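Local structure of beta-lactamase (Klebsiella pneumoniae, 6M5Q) at residues Leu72-Ala77 against Asn225-Ile230; Ser112-Gly117 against Gln275-Glu280; Gly122-Met127 against Ser157-Gly162; Val216-Glu221 against Gly323-Phe328. The protein probably hydrolyses beta-lactam antibiotics to substituted beta-amino acids, as a class C beta-lactamase that confers antibiotic resistance. The protein carries 1 engineered substitution. All coordinates share one frame; numbering follows the deposited sequence.

Interaction 1: residues Leu72-Ala77 against Asn225-Ile230; sequences LSKTFA and NEAYGI. With IM2 ((5R)-5-[(1S,2R)-1-formyl-2-hydroxypropyl]-3-[(2-{[(E)-iminomethyl]amino}ethyl)sulfanyl]-4,5-dihydro-1H-pyrrole-2-carbox ylic acid), chain B.
S73 is the closely packed centre of this contact, its hydroxyl turned onto the backbone where the short helix carrying E226 and A227 gives way to I230. I230 N donates to S73 OG over 2.9 Å at a nearly straight 165°, and the same OG is also bonded to G70 O, so two bonds grip it in a buried setting. Beside it, CG1 of I230 lies 4.0 Å from F76 CD1, and CD1 of I230 sits over one face of the F76 ring, the two side chains crossing at about a right angle. Water 1 lies within hydrogen-bonding distance of both S73 O and N225 O.

The packing thins toward the ligand. K74, extended beyond CG (chi2 -174°), runs past A227, with K74 CE 4.0 Å from A227 CB. Its NZ bonds O32 of IM2 at 2.7 Å and has a second partner in the protein, so NZ bridges the two. Partly exposed Y228 barely meets the other segment; instead its CB touches IM2 C62 at 3.5 Å, while its OH holds E221 N. S71, which binds AMP covalently, lies just ahead, and K74 completes the Ser-x-x-Lys motif of serine beta-lactamases.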
# COMPACT_ATOMS: atom_id res chain seq x y z
N LEU A 72 2.96 -1.28 -0.24
CA LEU A 72 1.49 -1.21 -0.29
C LEU A 72 0.90 -1.62 1.05
O LEU A 72 -0.24 -1.24 1.37
CB LEU A 72 0.90 -2.12 -1.37
CG LEU A 72 1.11 -1.80 -2.84
CD1 LEU A 72 0.20 -2.64 -3.72
CD2 LEU A 72 0.84 -0.40 -3.05
N SER A 73 1.64 -2.42 1.83
CA SER A 73 1.20 -2.86 3.14
C SER A 73 0.89 -1.67 4.04
O SER A 73 0.06 -1.79 4.94
CB SER A 73 2.28 -3.72 3.81
OG SER A 73 2.60 -4.82 2.98
N LYS A 74 1.54 -0.53 3.80
CA LYS A 74 1.33 0.63 4.66
C LYS A 74 -0.08 1.17 4.55
O LYS A 74 -0.59 1.77 5.51
CB LYS A 74 2.33 1.74 4.30
CG LYS A 74 3.78 1.29 4.45
CD LYS A 74 4.77 2.42 4.23
CE LYS A 74 6.17 1.90 4.57
NZ LYS A 74 7.19 3.00 4.59
N THR A 75 -0.73 1.00 3.39
CA THR A 75 -2.11 1.47 3.24
C THR A 75 -3.07 0.68 4.12
O THR A 75 -4.11 1.22 4.52
CB THR A 75 -2.56 1.47 1.78
OG1 THR A 75 -2.76 0.13 1.33
CG2 THR A 75 -1.57 2.23 0.88
N PHE A 76 -2.74 -0.58 4.45
CA PHE A 76 -3.57 -1.36 5.37
C PHE A 76 -3.40 -0.85 6.79
O PHE A 76 -4.38 -0.79 7.54
CB PHE A 76 -3.25 -2.85 5.23
CG PHE A 76 -3.59 -3.38 3.88
CD1 PHE A 76 -2.68 -3.31 2.82
CD2 PHE A 76 -4.88 -3.84 3.64
CE1 PHE A 76 -3.04 -3.77 1.54
CE2 PHE A 76 -5.24 -4.28 2.36
CZ PHE A 76 -4.32 -4.24 1.31
N ALA A 77 -2.19 -0.47 7.17
CA ALA A 77 -2.01 0.15 8.48
C ALA A 77 -2.78 1.45 8.58
O ALA A 77 -3.39 1.75 9.61
CB ALA A 77 -0.52 0.40 8.77
N ASN A 225 5.30 -6.20 9.76
CA ASN A 225 3.97 -6.46 9.21
C ASN A 225 3.31 -5.18 8.73
O ASN A 225 2.68 -5.15 7.67
CB ASN A 225 3.08 -7.15 10.24
CG ASN A 225 3.31 -8.63 10.30
OD1 ASN A 225 3.70 -9.26 9.32
ND2 ASN A 225 3.09 -9.19 11.47
N GLU A 226 3.46 -4.10 9.51
CA GLU A 226 2.85 -2.82 9.19
C GLU A 226 3.41 -2.24 7.91
O GLU A 226 2.67 -1.65 7.13
CB GLU A 226 3.11 -1.85 10.35
CG GLU A 226 2.32 -2.13 11.65
CD GLU A 226 2.93 -3.13 12.61
OE1 GLU A 226 3.83 -3.91 12.26
OE2 GLU A 226 2.47 -3.15 13.78
N ALA A 227 4.72 -2.38 7.70
CA ALA A 227 5.40 -1.67 6.62
C ALA A 227 5.51 -2.50 5.35
O ALA A 227 5.51 -1.94 4.25
CB ALA A 227 6.80 -1.22 7.07
N TYR A 228 5.61 -3.84 5.46
CA TYR A 228 5.88 -4.65 4.28
C TYR A 228 5.36 -6.08 4.40
O TYR A 228 5.83 -6.95 3.65
CB TYR A 228 7.41 -4.63 3.92
CG TYR A 228 8.31 -5.07 5.06
CD1 TYR A 228 8.55 -6.41 5.32
CD2 TYR A 228 8.89 -4.13 5.89
CE1 TYR A 228 9.36 -6.81 6.39
CE2 TYR A 228 9.71 -4.52 6.97
CZ TYR A 228 9.92 -5.86 7.20
OH TYR A 228 10.72 -6.29 8.25
N GLY A 229 4.39 -6.36 5.26
CA GLY A 229 4.03 -7.74 5.50
C GLY A 229 3.02 -8.39 4.57
O GLY A 229 2.84 -9.61 4.68
N ILE A 230 2.32 -7.66 3.72
CA ILE A 230 1.18 -8.25 3.00
C ILE A 230 1.65 -9.07 1.81
O ILE A 230 2.46 -8.63 0.98
CB ILE A 230 0.20 -7.15 2.57
CG1 ILE A 230 -0.48 -6.48 3.79
CG2 ILE A 230 -0.84 -7.69 1.56
CD1 ILE A 230 -1.57 -7.31 4.44
C7 IM2 B . 8.19 0.14 0.42
C2 IM2 B . 9.37 3.14 -0.23
C6 IM2 B . 9.63 0.13 1.03
C5 IM2 B . 10.11 1.47 1.27
C3 IM2 B . 8.54 3.14 1.02
O7 IM2 B . 8.01 -0.28 -0.68
C61 IM2 B . 9.60 -0.63 2.39
O62 IM2 B . 10.91 -0.71 2.86
C62 IM2 B . 9.02 -2.01 2.20
N4 IM2 B . 9.00 2.33 1.95
C31 IM2 B . 7.17 3.77 1.11
O31 IM2 B . 6.50 3.82 0.06
O32 IM2 B . 6.77 4.22 2.21
S21 IM2 B . 9.79 4.81 -0.80
C22 IM2 B . 8.37 5.84 -1.32
C23 IM2 B . 7.44 5.35 -2.46
N24 IM2 B . 6.66 6.46 -3.05
C25 IM2 B . 5.24 6.52 -3.45
N26 IM2 B . 4.30 5.65 -3.40
C1 IM2 B . 10.43 2.27 -0.05
O HOH W 1 0.26 -4.03 6.84

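Interaction 2: residues Ser112-Gly117 against Gln275-Glu280; sequences SVLNVG and QDLMWE. With IM2 ((5R)-5-[(1S,2R)-1-formyl-2-hydroxypropyl]-3-[(2-{[(E)-iminomethyl]amino}ethyl)sulfanyl]-4,5-dihydro-1H-pyrrole-2-carbox ylic acid), chain B.
G117 and L277 bring their CA atoms to 5.5 Å, where M278 N gives a weak, bent bond to G117 O (3.1 Å, N-H...O angle 135°). The donor sits in a tight turn: M278 has phi 67° and psi -48°, and W279 N makes a weak bond back to L277 O, the pattern of a classic gamma turn, while D276 N bonds W279 O to close the loop.

Two side chains from the turn flank that carbonyl. L277 CD1 comes to 3.6 Å from G117 O, an approach made possible by the missing side chain at G117, and also meets L114 CD1 at 4.1 Å. M278 bends at chi2, which brings its methyl CE to 3.2 Å from V116 O, so within this contact the methyl meets backbone, while T161 and L164 of helix 158-171 also touch the side chain.

Each partner is stiffened from within. S112 and N115 form a capping box: N115 N donates to S112 OG, and S112 N returns a bond to N115 OD1. In the other segment, Q275 NE2 donates to D276 O at 2.9 Å, and its OE1 takes a bond from R154. E280, beyond the turn, reaches the ligand, with OE2 3.0 Å from IM2 C25. The arrangement is a tight beta-hairpin between strands 273-275 and 280-283, packed against the short capped helix 113-117 of the helical region.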
# COMPACT_ATOMS: atom_id res chain seq x y z
N SER A 112 2.59 13.59 16.46
CA SER A 112 1.20 13.14 16.46
C SER A 112 1.07 11.78 15.77
O SER A 112 1.94 11.36 14.99
CB SER A 112 0.30 14.14 15.73
OG SER A 112 0.64 14.23 14.36
N VAL A 113 -0.05 11.12 16.04
CA VAL A 113 -0.39 9.93 15.25
C VAL A 113 -0.50 10.30 13.77
O VAL A 113 -0.03 9.56 12.90
CB VAL A 113 -1.67 9.27 15.80
CG1 VAL A 113 -2.07 8.05 14.95
CG2 VAL A 113 -1.43 8.84 17.23
N LEU A 114 -1.07 11.47 13.45
CA LEU A 114 -1.11 11.91 12.07
C LEU A 114 0.28 11.97 11.46
O LEU A 114 0.48 11.58 10.31
CB LEU A 114 -1.79 13.28 11.97
CG LEU A 114 -2.07 13.74 10.56
CD1 LEU A 114 -3.16 12.88 9.86
CD2 LEU A 114 -2.52 15.21 10.59
N ASN A 115 1.28 12.45 12.22
CA ASN A 115 2.64 12.53 11.67
C ASN A 115 3.13 11.15 11.24
O ASN A 115 3.67 11.00 10.14
CB ASN A 115 3.63 13.12 12.68
CG ASN A 115 3.45 14.63 12.94
OD1 ASN A 115 3.58 15.04 14.10
ND2 ASN A 115 3.21 15.45 11.91
N VAL A 116 2.94 10.12 12.07
CA VAL A 116 3.42 8.80 11.66
C VAL A 116 2.54 8.22 10.55
O VAL A 116 3.00 7.38 9.78
CB VAL A 116 3.64 7.81 12.83
CG1 VAL A 116 4.80 8.29 13.72
CG2 VAL A 116 2.39 7.58 13.67
N GLY A 117 1.30 8.70 10.42
CA GLY A 117 0.42 8.31 9.33
C GLY A 117 0.64 9.01 8.01
O GLY A 117 0.01 8.63 7.00
N GLN A 275 -0.05 14.26 0.22
CA GLN A 275 0.08 13.11 1.12
C GLN A 275 -1.21 12.91 1.89
O GLN A 275 -1.64 13.79 2.65
CB GLN A 275 1.25 13.36 2.07
CG GLN A 275 1.43 12.26 3.11
CD GLN A 275 1.88 10.96 2.48
OE1 GLN A 275 2.95 10.87 1.89
NE2 GLN A 275 1.04 9.93 2.60
N ASP A 276 -1.84 11.75 1.67
CA ASP A 276 -3.02 11.37 2.41
C ASP A 276 -2.58 10.49 3.59
O ASP A 276 -1.43 10.56 4.03
CB ASP A 276 -4.02 10.61 1.52
CG ASP A 276 -4.47 11.38 0.28
OD1 ASP A 276 -4.27 12.60 0.12
OD2 ASP A 276 -5.07 10.68 -0.57
N LEU A 277 -3.48 9.66 4.12
CA LEU A 277 -3.06 8.69 5.14
C LEU A 277 -2.44 7.51 4.42
O LEU A 277 -3.14 6.61 3.93
CB LEU A 277 -4.22 8.30 6.05
CG LEU A 277 -3.79 7.93 7.48
CD1 LEU A 277 -3.28 9.15 8.24
CD2 LEU A 277 -4.93 7.27 8.25
N MET A 278 -1.11 7.55 4.29
CA MET A 278 -0.27 6.63 3.51
C MET A 278 -0.46 6.71 2.00
O MET A 278 0.53 6.83 1.27
CB MET A 278 -0.35 5.18 4.02
CG MET A 278 0.27 5.01 5.42
SD MET A 278 2.06 5.33 5.38
CE MET A 278 2.33 5.77 7.09
N TRP A 279 -1.70 6.71 1.50
CA TRP A 279 -1.90 6.96 0.08
C TRP A 279 -1.32 8.32 -0.32
O TRP A 279 -1.25 9.25 0.49
CB TRP A 279 -3.40 6.97 -0.26
CG TRP A 279 -4.11 5.67 -0.05
CD1 TRP A 279 -4.97 5.34 0.97
CD2 TRP A 279 -4.04 4.52 -0.91
NE1 TRP A 279 -5.45 4.06 0.80
CE2 TRP A 279 -4.90 3.54 -0.35
CE3 TRP A 279 -3.35 4.24 -2.10
CZ2 TRP A 279 -5.06 2.28 -0.92
CZ3 TRP A 279 -3.52 2.98 -2.68
CH2 TRP A 279 -4.38 2.03 -2.08
N GLU A 280 -0.95 8.44 -1.59
CA GLU A 280 -0.51 9.69 -2.21
C GLU A 280 -1.43 10.00 -3.37
O GLU A 280 -1.94 9.08 -4.02
CB GLU A 280 0.92 9.53 -2.80
CG GLU A 280 1.97 9.12 -1.80
CD GLU A 280 3.36 9.12 -2.40
OE1 GLU A 280 3.52 9.44 -3.60
OE2 GLU A 280 4.30 8.77 -1.67
C7 IM2 B . 8.19 0.14 0.42
C2 IM2 B . 9.37 3.14 -0.23
C6 IM2 B . 9.63 0.13 1.03
C5 IM2 B . 10.11 1.47 1.27
C3 IM2 B . 8.54 3.14 1.02
O7 IM2 B . 8.01 -0.28 -0.68
C61 IM2 B . 9.60 -0.63 2.39
O62 IM2 B . 10.91 -0.71 2.86
C62 IM2 B . 9.02 -2.01 2.20
N4 IM2 B . 9.00 2.33 1.95
C31 IM2 B . 7.17 3.77 1.11
O31 IM2 B . 6.50 3.82 0.06
O32 IM2 B . 6.77 4.22 2.21
S21 IM2 B . 9.79 4.81 -0.80
C22 IM2 B . 8.37 5.84 -1.32
C23 IM2 B . 7.44 5.35 -2.46
N24 IM2 B . 6.66 6.46 -3.05
C25 IM2 B . 5.24 6.52 -3.45
N26 IM2 B . 4.30 5.65 -3.40
C1 IM2 B . 10.43 2.27 -0.05

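Interaction 3: residues Gly122-Met127 against Ser157-Gly162; sequences GLQLFM and SNIGTG. With IM2 ((5R)-5-[(1S,2R)-1-formyl-2-hydroxypropyl]-3-[(2-{[(E)-iminomethyl]amino}ethyl)sulfanyl]-4,5-dihydro-1H-pyrrole-2-carbox ylic acid), chain B.
F126 and N158 lie side by side and point the same way, with ring and amide planes 83° apart and N158 ND2 3.7 Å from F126 CD1. One face of the ring is covered by L125 CG, which stands above its centre, and water 2 lies in plane at the ring's edge. That water accepts from both N158 ND2 and M127 N. ND2 also donates to IM2 O62 at 2.9 Å and 168°, while N158 OD1 accepts from K74 NZ, so both ends of the amide are engaged, fixing its flip.

Two bonds hold the loop backbone to the helix start. N158 N meets L125 O at 2.7 Å in the carbonyl plane, on a lone pair; S157 OG, standing anti to its own backbone N (chi1 180°), donates to Q124 O at 2.7 Å from above that carbonyl plane. S157 OG also accepts from G160 N, making S157 the N-cap. Apolar packing centres on I159: its CG2 is 4.0 Å from L123 CD1, the side chains crossing at about a right angle, and its CD1 reaches Q124 CG. F156-S157-N158 occupies the place of the Tyr-x-Asn motif of class C beta-lactamases, with F156 at the tyrosine position.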
# COMPACT_ATOMS: atom_id res chain seq x y z
N GLY A 122 9.57 12.47 10.89
CA GLY A 122 11.03 12.55 10.78
C GLY A 122 11.76 11.26 11.06
O GLY A 122 12.99 11.21 10.86
N LEU A 123 11.06 10.23 11.52
CA LEU A 123 11.72 8.94 11.67
C LEU A 123 12.26 8.47 10.32
O LEU A 123 11.66 8.70 9.27
CB LEU A 123 10.73 7.89 12.18
CG LEU A 123 10.44 7.95 13.69
CD1 LEU A 123 9.15 7.19 14.01
CD2 LEU A 123 11.61 7.36 14.44
N GLN A 124 13.41 7.79 10.37
CA GLN A 124 14.12 7.34 9.17
C GLN A 124 13.37 6.20 8.49
O GLN A 124 12.43 5.61 9.04
CB GLN A 124 15.55 6.90 9.54
CG GLN A 124 15.61 5.62 10.37
CD GLN A 124 16.90 5.46 11.17
OE1 GLN A 124 17.48 6.43 11.68
NE2 GLN A 124 17.34 4.22 11.29
N LEU A 125 13.82 5.86 7.29
CA LEU A 125 13.12 4.85 6.49
C LEU A 125 13.19 3.47 7.13
O LEU A 125 12.15 2.81 7.31
CB LEU A 125 13.70 4.82 5.06
CG LEU A 125 13.11 3.75 4.14
CD1 LEU A 125 11.58 3.85 4.05
CD2 LEU A 125 13.74 3.91 2.74
N PHE A 126 14.38 3.01 7.49
CA PHE A 126 14.57 1.61 7.85
C PHE A 126 14.76 1.43 9.35
O PHE A 126 15.52 2.17 10.00
CB PHE A 126 15.77 1.00 7.12
CG PHE A 126 15.54 0.83 5.64
CD1 PHE A 126 14.60 -0.06 5.17
CD2 PHE A 126 16.26 1.58 4.73
CE1 PHE A 126 14.38 -0.22 3.82
CE2 PHE A 126 16.05 1.44 3.36
CZ PHE A 126 15.09 0.54 2.90
N MET A 127 14.09 0.42 9.88
CA MET A 127 14.34 -0.01 11.24
C MET A 127 15.79 -0.45 11.37
O MET A 127 16.29 -1.20 10.52
CB MET A 127 13.43 -1.20 11.54
CG MET A 127 13.53 -1.69 12.99
SD MET A 127 12.72 -0.56 14.13
CE MET A 127 11.00 -0.84 13.74
N SER A 157 8.89 6.40 5.98
CA SER A 157 9.41 5.71 7.16
C SER A 157 8.70 4.38 7.39
O SER A 157 7.48 4.36 7.58
CB SER A 157 9.28 6.59 8.39
OG SER A 157 9.79 5.90 9.53
N ASN A 158 9.46 3.29 7.45
CA ASN A 158 8.87 2.04 7.91
C ASN A 158 8.63 2.06 9.41
O ASN A 158 7.67 1.45 9.89
CB ASN A 158 9.77 0.85 7.59
CG ASN A 158 9.92 0.63 6.09
OD1 ASN A 158 9.15 1.14 5.28
ND2 ASN A 158 10.90 -0.20 5.72
N ILE A 159 9.50 2.75 10.17
CA ILE A 159 9.31 2.83 11.62
C ILE A 159 8.03 3.58 11.95
O ILE A 159 7.23 3.13 12.77
CB ILE A 159 10.52 3.50 12.29
CG1 ILE A 159 11.83 2.90 11.79
CG2 ILE A 159 10.40 3.39 13.80
CD1 ILE A 159 13.04 3.60 12.40
N GLY A 160 7.82 4.73 11.30
CA GLY A 160 6.60 5.49 11.53
C GLY A 160 5.35 4.69 11.21
O GLY A 160 4.40 4.68 11.98
N THR A 161 5.36 3.96 10.08
CA THR A 161 4.19 3.15 9.75
C THR A 161 3.99 2.05 10.79
O THR A 161 2.85 1.71 11.15
CB THR A 161 4.34 2.51 8.37
OG1 THR A 161 4.69 3.51 7.41
CG2 THR A 161 2.99 1.90 7.95
N GLY A 162 5.10 1.50 11.29
CA GLY A 162 5.02 0.54 12.38
C GLY A 162 4.28 1.09 13.58
O GLY A 162 3.38 0.44 14.13
C7 IM2 B . 8.19 0.14 0.42
C2 IM2 B . 9.37 3.14 -0.23
C6 IM2 B . 9.63 0.13 1.03
C5 IM2 B . 10.11 1.47 1.27
C3 IM2 B . 8.54 3.14 1.02
O7 IM2 B . 8.01 -0.28 -0.68
C61 IM2 B . 9.60 -0.63 2.39
O62 IM2 B . 10.91 -0.71 2.86
C62 IM2 B . 9.02 -2.01 2.20
N4 IM2 B . 9.00 2.33 1.95
C31 IM2 B . 7.17 3.77 1.11
O31 IM2 B . 6.50 3.82 0.06
O32 IM2 B . 6.77 4.22 2.21
S21 IM2 B . 9.79 4.81 -0.80
C22 IM2 B . 8.37 5.84 -1.32
C23 IM2 B . 7.44 5.35 -2.46
N24 IM2 B . 6.66 6.46 -3.05
C25 IM2 B . 5.24 6.52 -3.45
N26 IM2 B . 4.30 5.65 -3.40
C1 IM2 B . 10.43 2.27 -0.05
O HOH W 2 12.46 -1.37 8.11

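Interaction 4: residues Val216-Glu221 against Gly323-Phe328; sequences VHVNME and GSTNGF. With IM2 ((5R)-5-[(1S,2R)-1-formyl-2-hydroxypropyl]-3-[(2-{[(E)-iminomethyl]amino}ethyl)sulfanyl]-4,5-dihydro-1H-pyrrole-2-carbox ylic acid), chain B.
V216 and G327 supply the closest apolar contact: V216 CG2 rests 3.8 Å from G327 CA, on a backbone that carries no side chain at this point. A second one joins V218 CG2 to T325 CG2 at 4.2 Å, the two branched side chains crossing at about a right angle. V218 CG2 lies anti to the backbone N, which presents this methyl to the strand end.

Aromatic contact is peripheral. H217 CD2 and F328 CE1 approach to 4.4 Å, each near the plane of the other's ring, so edge meets edge and nothing stacks here; the stacking partners of H217 are Y205 and W207.

Polar linkage is indirect. Water 3 spans the segments weakly, accepting from G327 N at 3.2 Å and donating to V216 O at 3.5 Å. The carboxylate of E68 makes a firmer bridge, one oxygen bonded to V218 N and the other to T325 OG1.

Within 323-328, T325 N bonds F328 O at 3.0 Å and F328 N returns a weak bond to T325 O, enclosing N326 and G327 in a type I turn. On the strand before it, S324 N donates to IM2 O7 at 2.9 Å and 155°. This is a two-residue beta-hairpin following the Lys-Thr-Gly motif, K321-T322-G323, and the S324 bond is consistent with the strand's half of the oxyanion hole.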
# COMPACT_ATOMS: atom_id res chain seq x y z
N VAL A 216 13.90 -15.23 -3.81
CA VAL A 216 13.89 -14.70 -2.45
C VAL A 216 12.46 -14.48 -1.99
O VAL A 216 11.55 -14.19 -2.78
CB VAL A 216 14.68 -13.38 -2.30
CG1 VAL A 216 16.17 -13.62 -2.50
CG2 VAL A 216 14.17 -12.30 -3.26
N HIS A 217 12.26 -14.58 -0.67
CA HIS A 217 11.04 -14.15 0.00
C HIS A 217 11.45 -13.17 1.09
O HIS A 217 12.54 -13.28 1.67
CB HIS A 217 10.28 -15.32 0.62
CG HIS A 217 9.42 -16.07 -0.34
ND1 HIS A 217 9.05 -17.39 -0.15
CD2 HIS A 217 8.84 -15.69 -1.50
CE1 HIS A 217 8.28 -17.78 -1.16
NE2 HIS A 217 8.15 -16.76 -1.99
N VAL A 218 10.55 -12.23 1.42
CA VAL A 218 10.90 -11.19 2.38
C VAL A 218 11.02 -11.81 3.77
O VAL A 218 10.23 -12.68 4.16
CB VAL A 218 9.86 -10.05 2.32
CG1 VAL A 218 8.48 -10.50 2.82
CG2 VAL A 218 10.36 -8.82 3.08
N ASN A 219 12.01 -11.35 4.53
CA ASN A 219 12.20 -11.78 5.91
C ASN A 219 11.49 -10.79 6.82
O ASN A 219 11.75 -9.58 6.76
CB ASN A 219 13.68 -11.82 6.28
CG ASN A 219 14.49 -12.69 5.34
OD1 ASN A 219 14.16 -13.85 5.10
ND2 ASN A 219 15.57 -12.12 4.80
N MET A 220 10.59 -11.29 7.65
CA MET A 220 9.76 -10.44 8.50
C MET A 220 10.47 -10.16 9.81
O MET A 220 10.79 -11.09 10.57
CB MET A 220 8.41 -11.12 8.74
CG MET A 220 7.64 -11.40 7.45
SD MET A 220 7.32 -9.92 6.46
CE MET A 220 6.64 -8.77 7.65
N GLU A 221 10.72 -8.89 10.08
CA GLU A 221 11.40 -8.40 11.27
C GLU A 221 10.45 -7.52 12.07
O GLU A 221 9.28 -7.35 11.71
CB GLU A 221 12.68 -7.67 10.87
CG GLU A 221 13.66 -8.54 10.08
CD GLU A 221 14.70 -9.16 10.97
OE1 GLU A 221 14.32 -9.89 11.91
OE2 GLU A 221 15.91 -8.91 10.72
N GLY A 323 4.89 -0.14 -4.04
CA GLY A 323 5.51 -0.94 -2.99
C GLY A 323 6.49 -1.91 -3.59
O GLY A 323 6.29 -2.43 -4.69
N SER A 324 7.55 -2.19 -2.83
CA SER A 324 8.56 -3.13 -3.31
C SER A 324 9.15 -3.91 -2.16
O SER A 324 9.16 -3.44 -1.02
CB SER A 324 9.71 -2.40 -4.02
OG SER A 324 9.23 -1.49 -5.01
N THR A 325 9.66 -5.09 -2.47
CA THR A 325 10.59 -5.80 -1.60
C THR A 325 11.80 -6.15 -2.45
O THR A 325 11.88 -5.79 -3.63
CB THR A 325 9.96 -7.06 -1.01
OG1 THR A 325 9.64 -7.94 -2.09
CG2 THR A 325 8.70 -6.73 -0.14
N ASN A 326 12.76 -6.87 -1.87
CA ASN A 326 13.94 -7.21 -2.67
C ASN A 326 13.58 -8.01 -3.92
O ASN A 326 14.27 -7.90 -4.94
CB ASN A 326 14.98 -7.96 -1.82
CG ASN A 326 15.73 -7.04 -0.86
OD1 ASN A 326 15.63 -5.81 -0.94
ND2 ASN A 326 16.47 -7.64 0.06
N GLY A 327 12.51 -8.80 -3.88
CA GLY A 327 12.15 -9.60 -5.03
C GLY A 327 10.86 -9.25 -5.76
O GLY A 327 10.48 -9.98 -6.67
N PHE A 328 10.18 -8.16 -5.40
CA PHE A 328 8.85 -7.88 -5.93
C PHE A 328 8.67 -6.39 -6.15
O PHE A 328 9.24 -5.56 -5.44
CB PHE A 328 7.77 -8.34 -4.93
CG PHE A 328 7.62 -9.84 -4.81
CD1 PHE A 328 8.43 -10.58 -3.97
CD2 PHE A 328 6.63 -10.51 -5.53
CE1 PHE A 328 8.25 -11.97 -3.84
CE2 PHE A 328 6.45 -11.89 -5.40
CZ PHE A 328 7.28 -12.62 -4.56
C7 IM2 B . 8.19 0.14 0.42
C2 IM2 B . 9.37 3.14 -0.23
C6 IM2 B . 9.63 0.13 1.03
C5 IM2 B . 10.11 1.47 1.27
C3 IM2 B . 8.54 3.14 1.02
O7 IM2 B . 8.01 -0.28 -0.68
C61 IM2 B . 9.60 -0.63 2.39
O62 IM2 B . 10.91 -0.71 2.86
C62 IM2 B . 9.02 -2.01 2.20
N4 IM2 B . 9.00 2.33 1.95
C31 IM2 B . 7.17 3.77 1.11
O31 IM2 B . 6.50 3.82 0.06
O32 IM2 B . 6.77 4.22 2.21
S21 IM2 B . 9.79 4.81 -0.80
C22 IM2 B . 8.37 5.84 -1.32
C23 IM2 B . 7.44 5.35 -2.46
N24 IM2 B . 6.66 6.46 -3.05
C25 IM2 B . 5.24 6.52 -3.45
N26 IM2 B . 4.30 5.65 -3.40
C1 IM2 B . 10.43 2.27 -0.05
O HOH W 3 11.29 -10.88 -1.81

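How the interactions relate
All four contacts surround one IM2 molecule. Interaction 1 is the most central, 12 to 13 Å from the other three by centres, and touches each of them; interactions 2 and 4 lie about 23 Å apart by centres without meeting. Along the chain, interaction 3 is nested in the loops closed by interactions 1 and 2, while interaction 4 follows interaction 3 and crosses both interactions 1 and 2. Helix 73-86 packs against strand 317-325, while helix 158-171 meets the 276-279 loop; strands 280-283 and 317-325 are neighbours in the antiparallel sheet. K74 links interactions 1 and 3, and Y228 links 1 and 4, so distant segments assemble a single ligand pocket between helices and sheet.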